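Local coordinates for LanC-like protein GCR2 (PDB 3T33) that may take part in abscisic acid signalling and binds a zinc ion, as a plant member of the lanthionine cyclase (LanC)-like family, at residues V330-Y341 with L388-M398; M315-L326 with Y355-F365. All blocks are in the same frame, centred on the assembly; numbering follows the deposited sequence. Where two conformers were deposited one is given.

The two contacts interleave along the chain, since the segments of one alternate with those of the other, and their centres lie about 14 Å apart. Contact 1 is the deeper: it holds two of the three protein ligands of the zinc ion, Cys333 and His334. Contact 2 lies further from the metal, where Gly325 CA is 13.2 Å from the zinc ion, and backs onto contact 1. The join is made by the helix of 330-341, where Ile336 CD1 packs 3.6 Å from Phe365 CE1 and Thr340 OG1 lies 3.4 Å from Phe362 CB. Phe362 and Phe365 thus face both contacts, tying the outlying helix pair to the zinc-bearing loop.

Contact 1 (V330-Y341 with L388-M398); sequences VGICHGISGNTY and LFEGIGGMAYM. With ZN (zinc ion), chain B.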
loop_
_atom_site.group_PDB
_atom_site.type_symbol
_atom_site.label_atom_id
_atom_site.label_comp_id
_atom_site.label_asym_id
_atom_site.label_seq_id
_atom_site.Cartn_x
_atom_site.Cartn_y
_atom_site.Cartn_z
ATOM N N VAL A 330 11.209 -7.150 5.424
ATOM C CA VAL A 330 10.196 -6.924 6.421
ATOM C C VAL A 330 9.053 -6.024 5.906
ATOM O O VAL A 330 7.929 -6.134 6.397
ATOM C CB VAL A 330 10.869 -6.246 7.649
ATOM C CG1 VAL A 330 11.212 -4.747 7.323
ATOM C CG2 VAL A 330 9.996 -6.353 8.989
ATOM N N GLY A 331 9.332 -5.171 4.905
ATOM C CA GLY A 331 8.602 -3.933 4.693
ATOM C C GLY A 331 7.369 -3.922 3.813
ATOM O O GLY A 331 6.840 -4.948 3.468
ATOM N N ILE A 332 6.918 -2.721 3.468
ATOM C CA ILE A 332 5.725 -2.482 2.722
ATOM C C ILE A 332 5.947 -2.567 1.209
ATOM O O ILE A 332 5.226 -3.321 0.532
ATOM C CB ILE A 332 5.146 -1.115 3.109
ATOM C CG1 ILE A 332 4.481 -1.164 4.494
ATOM C CG2 ILE A 332 4.162 -0.587 2.063
ATOM C CD1 ILE A 332 3.176 -1.928 4.583
ATOM N N CYS A 333 6.915 -1.816 0.695
ATOM C CA CYS A 333 7.209 -1.818 -0.734
ATOM C C CYS A 333 7.396 -3.239 -1.255
ATOM O O CYS A 333 6.600 -3.725 -2.059
ATOM C CB CYS A 333 8.458 -0.983 -1.024
ATOM S SG CYS A 333 8.448 -0.162 -2.636
ATOM N N HIS A 334 8.452 -3.900 -0.793
ATOM C CA HIS A 334 8.746 -5.265 -1.212
ATOM C C HIS A 334 9.106 -6.143 -0.018
ATOM O O HIS A 334 10.272 -6.480 0.186
ATOM C CB HIS A 334 9.881 -5.279 -2.237
ATOM C CG HIS A 334 10.871 -4.170 -2.056
ATOM N ND1 HIS A 334 10.756 -2.956 -2.699
ATOM C CD2 HIS A 334 11.994 -4.091 -1.303
ATOM C CE1 HIS A 334 11.765 -2.179 -2.351
ATOM N NE2 HIS A 334 12.531 -2.843 -1.505
ATOM N N GLY A 335 8.098 -6.509 0.767
ATOM C CA GLY A 335 8.309 -7.342 1.936
ATOM C C GLY A 335 7.036 -8.022 2.403
ATOM O O GLY A 335 6.034 -8.045 1.688
ATOM N N ILE A 336 7.078 -8.578 3.609
ATOM C CA ILE A 336 5.928 -9.263 4.176
ATOM C C ILE A 336 4.837 -8.301 4.657
ATOM O O ILE A 336 3.686 -8.463 4.285
ATOM C CB ILE A 336 6.350 -10.250 5.278
ATOM C CG1 ILE A 336 7.362 -11.239 4.673
ATOM C CG2 ILE A 336 5.112 -10.981 5.847
ATOM C CD1 ILE A 336 8.073 -12.187 5.682
ATOM N N SER A 337 5.152 -7.241 5.398
ATOM C CA SER A 337 4.074 -6.329 5.826
ATOM C C SER A 337 3.230 -5.913 4.595
ATOM O O SER A 337 1.997 -5.818 4.669
ATOM C CB SER A 337 4.604 -5.102 6.587
ATOM O OG SER A 337 5.504 -5.433 7.652
ATOM N N GLY A 338 3.888 -5.693 3.450
ATOM C CA GLY A 338 3.187 -5.172 2.270
ATOM C C GLY A 338 2.402 -6.277 1.601
ATOM O O GLY A 338 1.243 -6.066 1.221
ATOM N N ASN A 339 3.015 -7.462 1.462
ATOM C CA ASN A 339 2.268 -8.605 0.893
ATOM C C ASN A 339 1.036 -9.083 1.736
ATOM O O ASN A 339 0.048 -9.561 1.182
ATOM C CB ASN A 339 3.212 -9.728 0.534
ATOM C CG ASN A 339 4.224 -9.303 -0.534
ATOM O OD1 ASN A 339 5.109 -10.038 -0.866
ATOM N ND2 ASN A 339 4.119 -8.110 -1.010
ATOM N N THR A 340 1.057 -8.853 3.047
ATOM C CA THR A 340 -0.112 -9.100 3.859
ATOM C C THR A 340 -1.390 -8.476 3.302
ATOM O O THR A 340 -2.470 -9.100 3.348
ATOM C CB THR A 340 0.138 -8.557 5.309
ATOM O OG1 THR A 340 1.239 -9.281 5.811
ATOM C CG2 THR A 340 -1.045 -8.810 6.212
ATOM N N TYR A 341 -1.273 -7.264 2.765
ATOM C CA TYR A 341 -2.421 -6.515 2.243
ATOM C C TYR A 341 -3.059 -7.220 1.097
ATOM O O TYR A 341 -4.277 -7.059 0.828
ATOM C CB TYR A 341 -2.026 -5.083 1.826
ATOM C CG TYR A 341 -1.992 -4.092 3.007
ATOM C CD1 TYR A 341 -3.159 -3.527 3.511
ATOM C CD2 TYR A 341 -0.796 -3.771 3.631
ATOM C CE1 TYR A 341 -3.111 -2.650 4.626
ATOM C CE2 TYR A 341 -0.753 -2.912 4.744
ATOM C CZ TYR A 341 -1.892 -2.334 5.207
ATOM O OH TYR A 341 -1.849 -1.448 6.283
ATOM N N LEU A 388 8.418 4.118 6.647
ATOM C CA LEU A 388 7.169 3.541 6.317
ATOM C C LEU A 388 7.318 2.473 5.207
ATOM O O LEU A 388 6.848 1.338 5.380
ATOM C CB LEU A 388 6.226 4.637 5.885
ATOM C CG LEU A 388 4.737 4.575 6.304
ATOM C CD1 LEU A 388 3.805 4.796 5.107
ATOM C CD2 LEU A 388 4.324 3.323 7.114
ATOM N N PHE A 389 7.962 2.799 4.070
ATOM C CA PHE A 389 7.984 1.857 2.940
ATOM C C PHE A 389 9.060 0.782 2.922
ATOM O O PHE A 389 8.955 -0.182 2.184
ATOM C CB PHE A 389 7.844 2.554 1.591
ATOM C CG PHE A 389 6.398 2.892 1.219
ATOM C CD1 PHE A 389 5.682 3.849 1.931
ATOM C CD2 PHE A 389 5.770 2.250 0.145
ATOM C CE1 PHE A 389 4.336 4.121 1.620
ATOM C CE2 PHE A 389 4.444 2.539 -0.202
ATOM C CZ PHE A 389 3.703 3.473 0.554
ATOM N N GLU A 390 10.045 0.874 3.795
ATOM C CA GLU A 390 11.160 -0.058 3.742
ATOM C C GLU A 390 11.385 -0.688 5.078
ATOM O O GLU A 390 11.778 -1.865 5.155
ATOM C CB GLU A 390 12.442 0.654 3.361
ATOM C CG GLU A 390 12.532 1.025 1.892
ATOM C CD GLU A 390 13.840 1.776 1.506
ATOM O OE1 GLU A 390 14.600 2.218 2.426
ATOM O OE2 GLU A 390 14.083 1.918 0.270
ATOM N N GLY A 391 11.203 0.107 6.131
ATOM C CA GLY A 391 11.518 -0.374 7.482
ATOM C C GLY A 391 10.312 -0.814 8.320
ATOM O O GLY A 391 9.241 -1.178 7.772
ATOM N N ILE A 392 10.483 -0.755 9.639
ATOM C CA ILE A 392 9.526 -1.357 10.521
ATOM C C ILE A 392 8.348 -0.438 10.724
ATOM O O ILE A 392 7.333 -0.845 11.283
ATOM C CB ILE A 392 10.120 -1.791 11.909
ATOM C CG1 ILE A 392 10.675 -0.601 12.709
ATOM C CG2 ILE A 392 11.172 -2.806 11.720
ATOM C CD1 ILE A 392 11.162 -0.952 14.095
ATOM N N GLY A 393 8.498 0.821 10.335
ATOM C CA GLY A 393 7.333 1.751 10.300
ATOM C C GLY A 393 6.133 1.082 9.609
ATOM O O GLY A 393 5.006 1.193 10.066
ATOM N N GLY A 394 6.377 0.372 8.511
ATOM C CA GLY A 394 5.296 -0.187 7.667
ATOM C C GLY A 394 4.696 -1.470 8.267
ATOM O O GLY A 394 3.477 -1.822 8.047
ATOM N N MET A 395 5.529 -2.153 9.024
ATOM C CA MET A 395 5.092 -3.345 9.826
ATOM C C MET A 395 4.181 -2.877 10.899
ATOM O O MET A 395 3.115 -3.438 11.060
ATOM C CB MET A 395 6.281 -4.054 10.449
ATOM C CG MET A 395 5.933 -5.385 11.113
ATOM S SD MET A 395 7.386 -6.166 11.809
ATOM C CE MET A 395 6.623 -7.418 12.850
ATOM N N ALA A 396 4.551 -1.814 11.627
ATOM C CA ALA A 396 3.569 -1.260 12.617
ATOM C C ALA A 396 2.270 -0.820 11.958
ATOM O O ALA A 396 1.199 -0.964 12.531
ATOM C CB ALA A 396 4.152 -0.052 13.402
ATOM N N TYR A 397 2.376 -0.265 10.753
ATOM C CA TYR A 397 1.228 0.268 10.080
ATOM C C TYR A 397 0.281 -0.891 9.724
ATOM O O TYR A 397 -0.925 -0.825 9.903
ATOM C CB TYR A 397 1.712 1.012 8.811
ATOM C CG TYR A 397 0.615 1.793 8.155
ATOM C CD1 TYR A 397 -0.384 1.153 7.380
ATOM C CD2 TYR A 397 0.564 3.178 8.292
ATOM C CE1 TYR A 397 -1.430 1.920 6.788
ATOM C CE2 TYR A 397 -0.469 3.931 7.717
ATOM C CZ TYR A 397 -1.473 3.309 6.991
ATOM O OH TYR A 397 -2.483 4.111 6.430
ATOM N N MET A 398 0.860 -1.969 9.240
ATOM C CA MET A 398 0.099 -3.135 8.827
ATOM C C MET A 398 -0.545 -3.751 10.091
ATOM O O MET A 398 -1.751 -4.100 10.103
ATOM C CB MET A 398 1.034 -4.119 8.083
ATOM C CG MET A 398 0.351 -5.372 7.526
ATOM S SD MET A 398 0.097 -6.509 8.854
ATOM C CE MET A 398 1.746 -7.161 8.995
HETATM ZN ZN ZN B . 9.698 -1.766 -3.700
HETATM O O HOH W 1 11.527 -4.042 3.232
HETATM O O HOH W 2 7.957 -0.924 5.189
HETATM O O HOH W 3 9.671 -3.075 1.623
#
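Cys333 and Phe389 make the direct backbone link between the two loops: Cys333 N donates to Phe389 O at 3.0 Å, nearly straight (164° at the hydrogen) and in the carbonyl plane, on a lone pair. Water 3 also donates to Phe389 O and accepts from His334 N, so this carbonyl is tied to Cys333 directly and to His334 through the water. Their side chains then turn to the metal, Cys333 SG at 2.3 Å and His334 ND1 at 1.9 Å from the zinc ion, with Cys288 as the third protein ligand. Two more waters bridge the loops. Water 2 accepts from Ile332 N and donates to the carbonyls of Leu388 and Gly391; water 1 donates to Glu390 O and takes a weak bond from Gly331 N.

Apolar contacts do the rest. Ile332 branches at CB to serve two partners: CG2 sits over one face of the Phe389 ring, 4.1 Å from its centroid, while CG1 presses to 3.4 Å from Gly394 CA, an approach open because glycine carries no side chain. Further along the helices, Met398 is bent at chi2 (-78°) and again at chi3, a fold that its flexible thioether allows and that lays SD 3.7 Å from Thr340 CG2. Tyr341 slides past this methionine and brings OH to the edge of the Tyr397 ring, 3.2 Å from CD1, where Asp401 takes up the hydroxyl in a hydrogen bond.

The helices that follow the loops, 336-341 and 392-398, run roughly parallel at 33° with axes 8.9 Å apart. Helix 353-375 packs on Ser337, Thr340 and Met395, while helices 45-69 and 84-98 meet residues of the 392-398 helix.

Contact 2 (M315-L326 with Y355-F365); sequences MEAGEVVWSRGL and YLYRAKAFASF
Glu319 OE2 is held twice: Arg358 NH1 donates to it at 3.0 Å in a salt bridge, meeting it from above the carboxylate plane, and water 4 donates at 2.7 Å. The same water accepts from Tyr355 OH and donates to Met315 O.

Arg358 suits this place because it carries its charge at the end of an aliphatic stem. Its chain, extended from CG to NE (chi2 175°), runs over one face of Trp322, with CG 3.5 Å from the centroid of the six-membered ring. The guanidinium lies flat on the five-membered ring, planes 4° apart, as a cation-pi stack. Glu17 forms a salt bridge with Arg358 NH2 and takes a hydrogen bond from Trp322 NE1, which should fix the stack in rotation. Ala361 is small enough to fit at the indole edge.

Leu326 divides its methyls between two aromatic faces: CD1 stands over the centre of the Phe362 ring, 3.5 Å from its centroid, and CD2 over Phe365.

Helices 315-324 and 355-365 run side by side at 27°, with axes 11.6 Å apart at closest, a spacing filled by these large side chains and consistent with neighbouring outer-layer helices of the alpha/alpha-toroid fold of LanC proteins.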
loop_
_atom_site.group_PDB
_atom_site.type_symbol
_atom_site.label_atom_id
_atom_site.label_comp_id
_atom_site.label_asym_id
_atom_site.label_seq_id
_atom_site.Cartn_x
_atom_site.Cartn_y
_atom_site.Cartn_z
ATOM N N MET A 315 -7.748 -13.762 -7.314
ATOM C CA MET A 315 -7.566 -14.924 -6.451
ATOM C C MET A 315 -6.330 -15.635 -6.851
ATOM O O MET A 315 -5.561 -16.077 -5.993
ATOM C CB MET A 315 -8.800 -15.870 -6.419
ATOM C CG MET A 315 -10.028 -15.281 -5.637
ATOM S SD MET A 315 -11.639 -16.202 -5.526
ATOM C CE MET A 315 -11.913 -16.667 -7.210
ATOM N N GLU A 316 -6.079 -15.707 -8.146
ATOM C CA GLU A 316 -4.893 -16.442 -8.626
ATOM C C GLU A 316 -3.598 -15.750 -8.304
ATOM O O GLU A 316 -2.582 -16.400 -8.049
ATOM C CB GLU A 316 -4.976 -16.642 -10.144
ATOM C CG GLU A 316 -6.048 -17.615 -10.545
ATOM C CD GLU A 316 -5.956 -18.010 -12.043
ATOM O OE1 GLU A 316 -7.031 -18.048 -12.706
ATOM O OE2 GLU A 316 -4.819 -18.276 -12.548
ATOM N N ALA A 317 -3.618 -14.417 -8.382
ATOM C CA ALA A 317 -2.492 -13.597 -7.953
ATOM C C ALA A 317 -2.244 -13.810 -6.436
ATOM O O ALA A 317 -1.108 -13.905 -6.004
ATOM C CB ALA A 317 -2.760 -12.119 -8.275
ATOM N N GLY A 318 -3.324 -13.943 -5.656
ATOM C CA GLY A 318 -3.235 -14.302 -4.246
ATOM C C GLY A 318 -2.525 -15.613 -3.941
ATOM O O GLY A 318 -1.856 -15.739 -2.891
ATOM N N GLU A 319 -2.658 -16.606 -4.836
ATOM C CA GLU A 319 -1.938 -17.896 -4.652
ATOM C C GLU A 319 -0.448 -17.750 -4.864
ATOM O O GLU A 319 0.339 -18.365 -4.186
ATOM C CB GLU A 319 -2.466 -18.972 -5.604
ATOM C CG GLU A 319 -3.928 -19.272 -5.428
ATOM C CD GLU A 319 -4.233 -19.856 -4.060
ATOM O OE1 GLU A 319 -3.446 -20.676 -3.566
ATOM O OE2 GLU A 319 -5.268 -19.502 -3.483
ATOM N N VAL A 320 -0.035 -16.928 -5.805
ATOM C CA VAL A 320 1.389 -16.654 -5.988
ATOM C C VAL A 320 2.002 -15.980 -4.757
ATOM O O VAL A 320 3.103 -16.340 -4.277
ATOM C CB VAL A 320 1.532 -15.725 -7.158
ATOM C CG1 VAL A 320 3.004 -15.311 -7.340
ATOM C CG2 VAL A 320 0.907 -16.402 -8.389
ATOM N N VAL A 321 1.288 -14.984 -4.231
ATOM C CA VAL A 321 1.688 -14.388 -2.927
ATOM C C VAL A 321 1.695 -15.435 -1.788
ATOM O O VAL A 321 2.652 -15.532 -0.987
ATOM C CB VAL A 321 0.802 -13.188 -2.594
ATOM C CG1 VAL A 321 1.416 -12.404 -1.418
ATOM C CG2 VAL A 321 0.730 -12.285 -3.846
ATOM N N TRP A 322 0.665 -16.268 -1.737
ATOM C CA TRP A 322 0.659 -17.265 -0.666
ATOM C C TRP A 322 1.871 -18.191 -0.728
ATOM O O TRP A 322 2.447 -18.518 0.325
ATOM C CB TRP A 322 -0.668 -18.026 -0.606
ATOM C CG TRP A 322 -0.799 -19.003 0.510
ATOM C CD1 TRP A 322 -1.013 -20.332 0.377
ATOM C CD2 TRP A 322 -0.772 -18.739 1.937
ATOM N NE1 TRP A 322 -1.083 -20.915 1.611
ATOM C CE2 TRP A 322 -0.952 -19.971 2.584
ATOM C CE3 TRP A 322 -0.587 -17.584 2.720
ATOM C CZ2 TRP A 322 -0.982 -20.105 4.007
ATOM C CZ3 TRP A 322 -0.607 -17.704 4.148
ATOM C CH2 TRP A 322 -0.810 -18.960 4.762
ATOM N N SER A 323 2.304 -18.609 -1.916
ATOM C CA SER A 323 3.470 -19.498 -1.915
ATOM C C SER A 323 4.816 -18.817 -2.001
ATOM O O SER A 323 5.800 -19.322 -1.445
ATOM C CB SER A 323 3.366 -20.605 -2.973
ATOM O OG SER A 323 3.695 -20.104 -4.247
ATOM N N ARG A 324 4.892 -17.668 -2.646
ATOM C CA ARG A 324 6.211 -17.042 -2.808
ATOM C C ARG A 324 6.319 -15.671 -2.130
ATOM O O ARG A 324 7.356 -15.014 -2.253
ATOM C CB ARG A 324 6.543 -16.901 -4.294
ATOM C CG ARG A 324 6.722 -18.237 -5.091
ATOM C CD ARG A 324 6.555 -17.994 -6.624
ATOM N NE ARG A 324 7.642 -17.168 -7.147
ATOM C CZ ARG A 324 7.692 -16.665 -8.375
ATOM N NH1 ARG A 324 6.728 -16.892 -9.273
ATOM N NH2 ARG A 324 8.743 -15.936 -8.718
ATOM N N GLY A 325 5.268 -15.253 -1.406
ATOM C CA GLY A 325 5.120 -13.865 -0.999
ATOM C C GLY A 325 5.726 -13.580 0.338
ATOM O O GLY A 325 5.772 -12.434 0.785
ATOM N N LEU A 326 6.178 -14.626 0.991
ATOM C CA LEU A 326 6.842 -14.510 2.281
ATOM C C LEU A 326 8.348 -14.130 2.132
ATOM O O LEU A 326 9.265 -14.870 2.522
ATOM C CB LEU A 326 6.614 -15.811 3.054
ATOM C CG LEU A 326 6.627 -15.794 4.575
ATOM C CD1 LEU A 326 5.480 -14.940 5.191
ATOM C CD2 LEU A 326 6.570 -17.279 5.097
ATOM N N TYR A 355 -8.872 -15.900 3.557
ATOM C CA TYR A 355 -8.060 -14.736 3.206
ATOM C C TYR A 355 -7.637 -13.979 4.448
ATOM O O TYR A 355 -6.463 -13.652 4.574
ATOM C CB TYR A 355 -8.799 -13.890 2.147
ATOM C CG TYR A 355 -8.844 -14.624 0.814
ATOM C CD1 TYR A 355 -7.667 -15.113 0.262
ATOM C CD2 TYR A 355 -10.037 -14.846 0.118
ATOM C CE1 TYR A 355 -7.634 -15.815 -0.953
ATOM C CE2 TYR A 355 -10.038 -15.551 -1.143
ATOM C CZ TYR A 355 -8.821 -16.027 -1.644
ATOM O OH TYR A 355 -8.710 -16.699 -2.842
ATOM N N LEU A 356 -8.539 -13.759 5.405
ATOM C CA LEU A 356 -8.136 -13.222 6.754
ATOM C C LEU A 356 -7.092 -14.082 7.449
ATOM O O LEU A 356 -6.050 -13.601 8.033
ATOM C CB LEU A 356 -9.301 -13.201 7.714
ATOM C CG LEU A 356 -9.386 -12.094 8.769
ATOM C CD1 LEU A 356 -10.099 -12.589 10.004
ATOM C CD2 LEU A 356 -8.066 -11.413 9.112
ATOM N N TYR A 357 -7.366 -15.380 7.385
ATOM C CA TYR A 357 -6.414 -16.304 7.934
ATOM C C TYR A 357 -5.028 -16.158 7.284
ATOM O O TYR A 357 -3.998 -16.258 7.948
ATOM C CB TYR A 357 -6.903 -17.743 7.797
ATOM C CG TYR A 357 -5.845 -18.662 8.221
ATOM C CD1 TYR A 357 -5.547 -18.848 9.572
ATOM C CD2 TYR A 357 -5.054 -19.269 7.290
ATOM C CE1 TYR A 357 -4.505 -19.681 9.964
ATOM C CE2 TYR A 357 -4.046 -20.045 7.663
ATOM C CZ TYR A 357 -3.775 -20.273 8.992
ATOM O OH TYR A 357 -2.697 -21.117 9.281
ATOM N N ARG A 358 -4.999 -15.981 5.972
ATOM C CA ARG A 358 -3.733 -15.806 5.289
ATOM C C ARG A 358 -3.002 -14.528 5.708
ATOM O O ARG A 358 -1.801 -14.567 5.870
ATOM C CB ARG A 358 -3.882 -15.973 3.779
ATOM C CG ARG A 358 -4.012 -17.450 3.387
ATOM C CD ARG A 358 -4.284 -17.596 1.899
ATOM N NE ARG A 358 -4.385 -19.004 1.552
ATOM C CZ ARG A 358 -4.409 -19.494 0.319
ATOM N NH1 ARG A 358 -4.340 -18.697 -0.728
ATOM N NH2 ARG A 358 -4.525 -20.797 0.155
ATOM N N ALA A 359 -3.740 -13.453 5.945
ATOM C CA ALA A 359 -3.150 -12.193 6.409
ATOM C C ALA A 359 -2.699 -12.439 7.840
ATOM O O ALA A 359 -1.621 -12.043 8.252
ATOM C CB ALA A 359 -4.185 -11.023 6.367
ATOM N N LYS A 360 -3.505 -13.161 8.576
ATOM C CA LYS A 360 -3.128 -13.489 9.954
ATOM C C LYS A 360 -1.826 -14.304 10.012
ATOM O O LYS A 360 -0.955 -14.067 10.852
ATOM C CB LYS A 360 -4.327 -14.178 10.649
ATOM C CG LYS A 360 -4.103 -14.914 11.902
ATOM C CD LYS A 360 -5.466 -15.471 12.419
ATOM C CE LYS A 360 -5.359 -15.975 13.877
ATOM N NZ LYS A 360 -6.488 -16.878 14.185
ATOM N N ALA A 361 -1.667 -15.245 9.094
ATOM C CA ALA A 361 -0.438 -16.050 9.071
ATOM C C ALA A 361 0.771 -15.168 8.732
ATOM O O ALA A 361 1.828 -15.310 9.331
ATOM C CB ALA A 361 -0.552 -17.191 8.063
ATOM N N PHE A 362 0.625 -14.242 7.784
ATOM C CA PHE A 362 1.825 -13.441 7.441
ATOM C C PHE A 362 2.143 -12.516 8.612
ATOM O O PHE A 362 3.269 -12.356 8.971
ATOM C CB PHE A 362 1.608 -12.647 6.164
ATOM C CG PHE A 362 2.026 -13.357 4.907
ATOM C CD1 PHE A 362 1.893 -14.732 4.777
ATOM C CD2 PHE A 362 2.556 -12.615 3.820
ATOM C CE1 PHE A 362 2.276 -15.388 3.597
ATOM C CE2 PHE A 362 2.925 -13.239 2.641
ATOM C CZ PHE A 362 2.774 -14.655 2.516
ATOM N N ALA A 363 1.132 -11.941 9.231
ATOM C CA ALA A 363 1.354 -11.102 10.383
ATOM C C ALA A 363 1.947 -11.868 11.571
ATOM O O ALA A 363 2.831 -11.344 12.277
ATOM C CB ALA A 363 0.083 -10.413 10.794
ATOM N N SER A 364 1.436 -13.084 11.811
ATOM C CA SER A 364 2.030 -13.939 12.854
ATOM C C SER A 364 3.436 -14.281 12.572
ATOM O O SER A 364 4.266 -14.225 13.494
ATOM C CB SER A 364 1.226 -15.207 13.038
ATOM O OG SER A 364 -0.111 -14.828 13.244
ATOM N N PHE A 365 3.752 -14.602 11.308
ATOM C CA PHE A 365 5.147 -14.863 10.939
ATOM C C PHE A 365 6.044 -13.703 11.340
ATOM O O PHE A 365 7.048 -13.883 12.064
ATOM C CB PHE A 365 5.285 -15.116 9.440
ATOM C CG PHE A 365 6.734 -15.383 9.002
ATOM C CD1 PHE A 365 7.565 -14.341 8.587
ATOM C CD2 PHE A 365 7.247 -16.683 9.008
ATOM C CE1 PHE A 365 8.927 -14.597 8.216
ATOM C CE2 PHE A 365 8.581 -16.939 8.631
ATOM C CZ PHE A 365 9.413 -15.902 8.239
HETATM O O HOH W 4 -5.908 -16.866 -3.546
#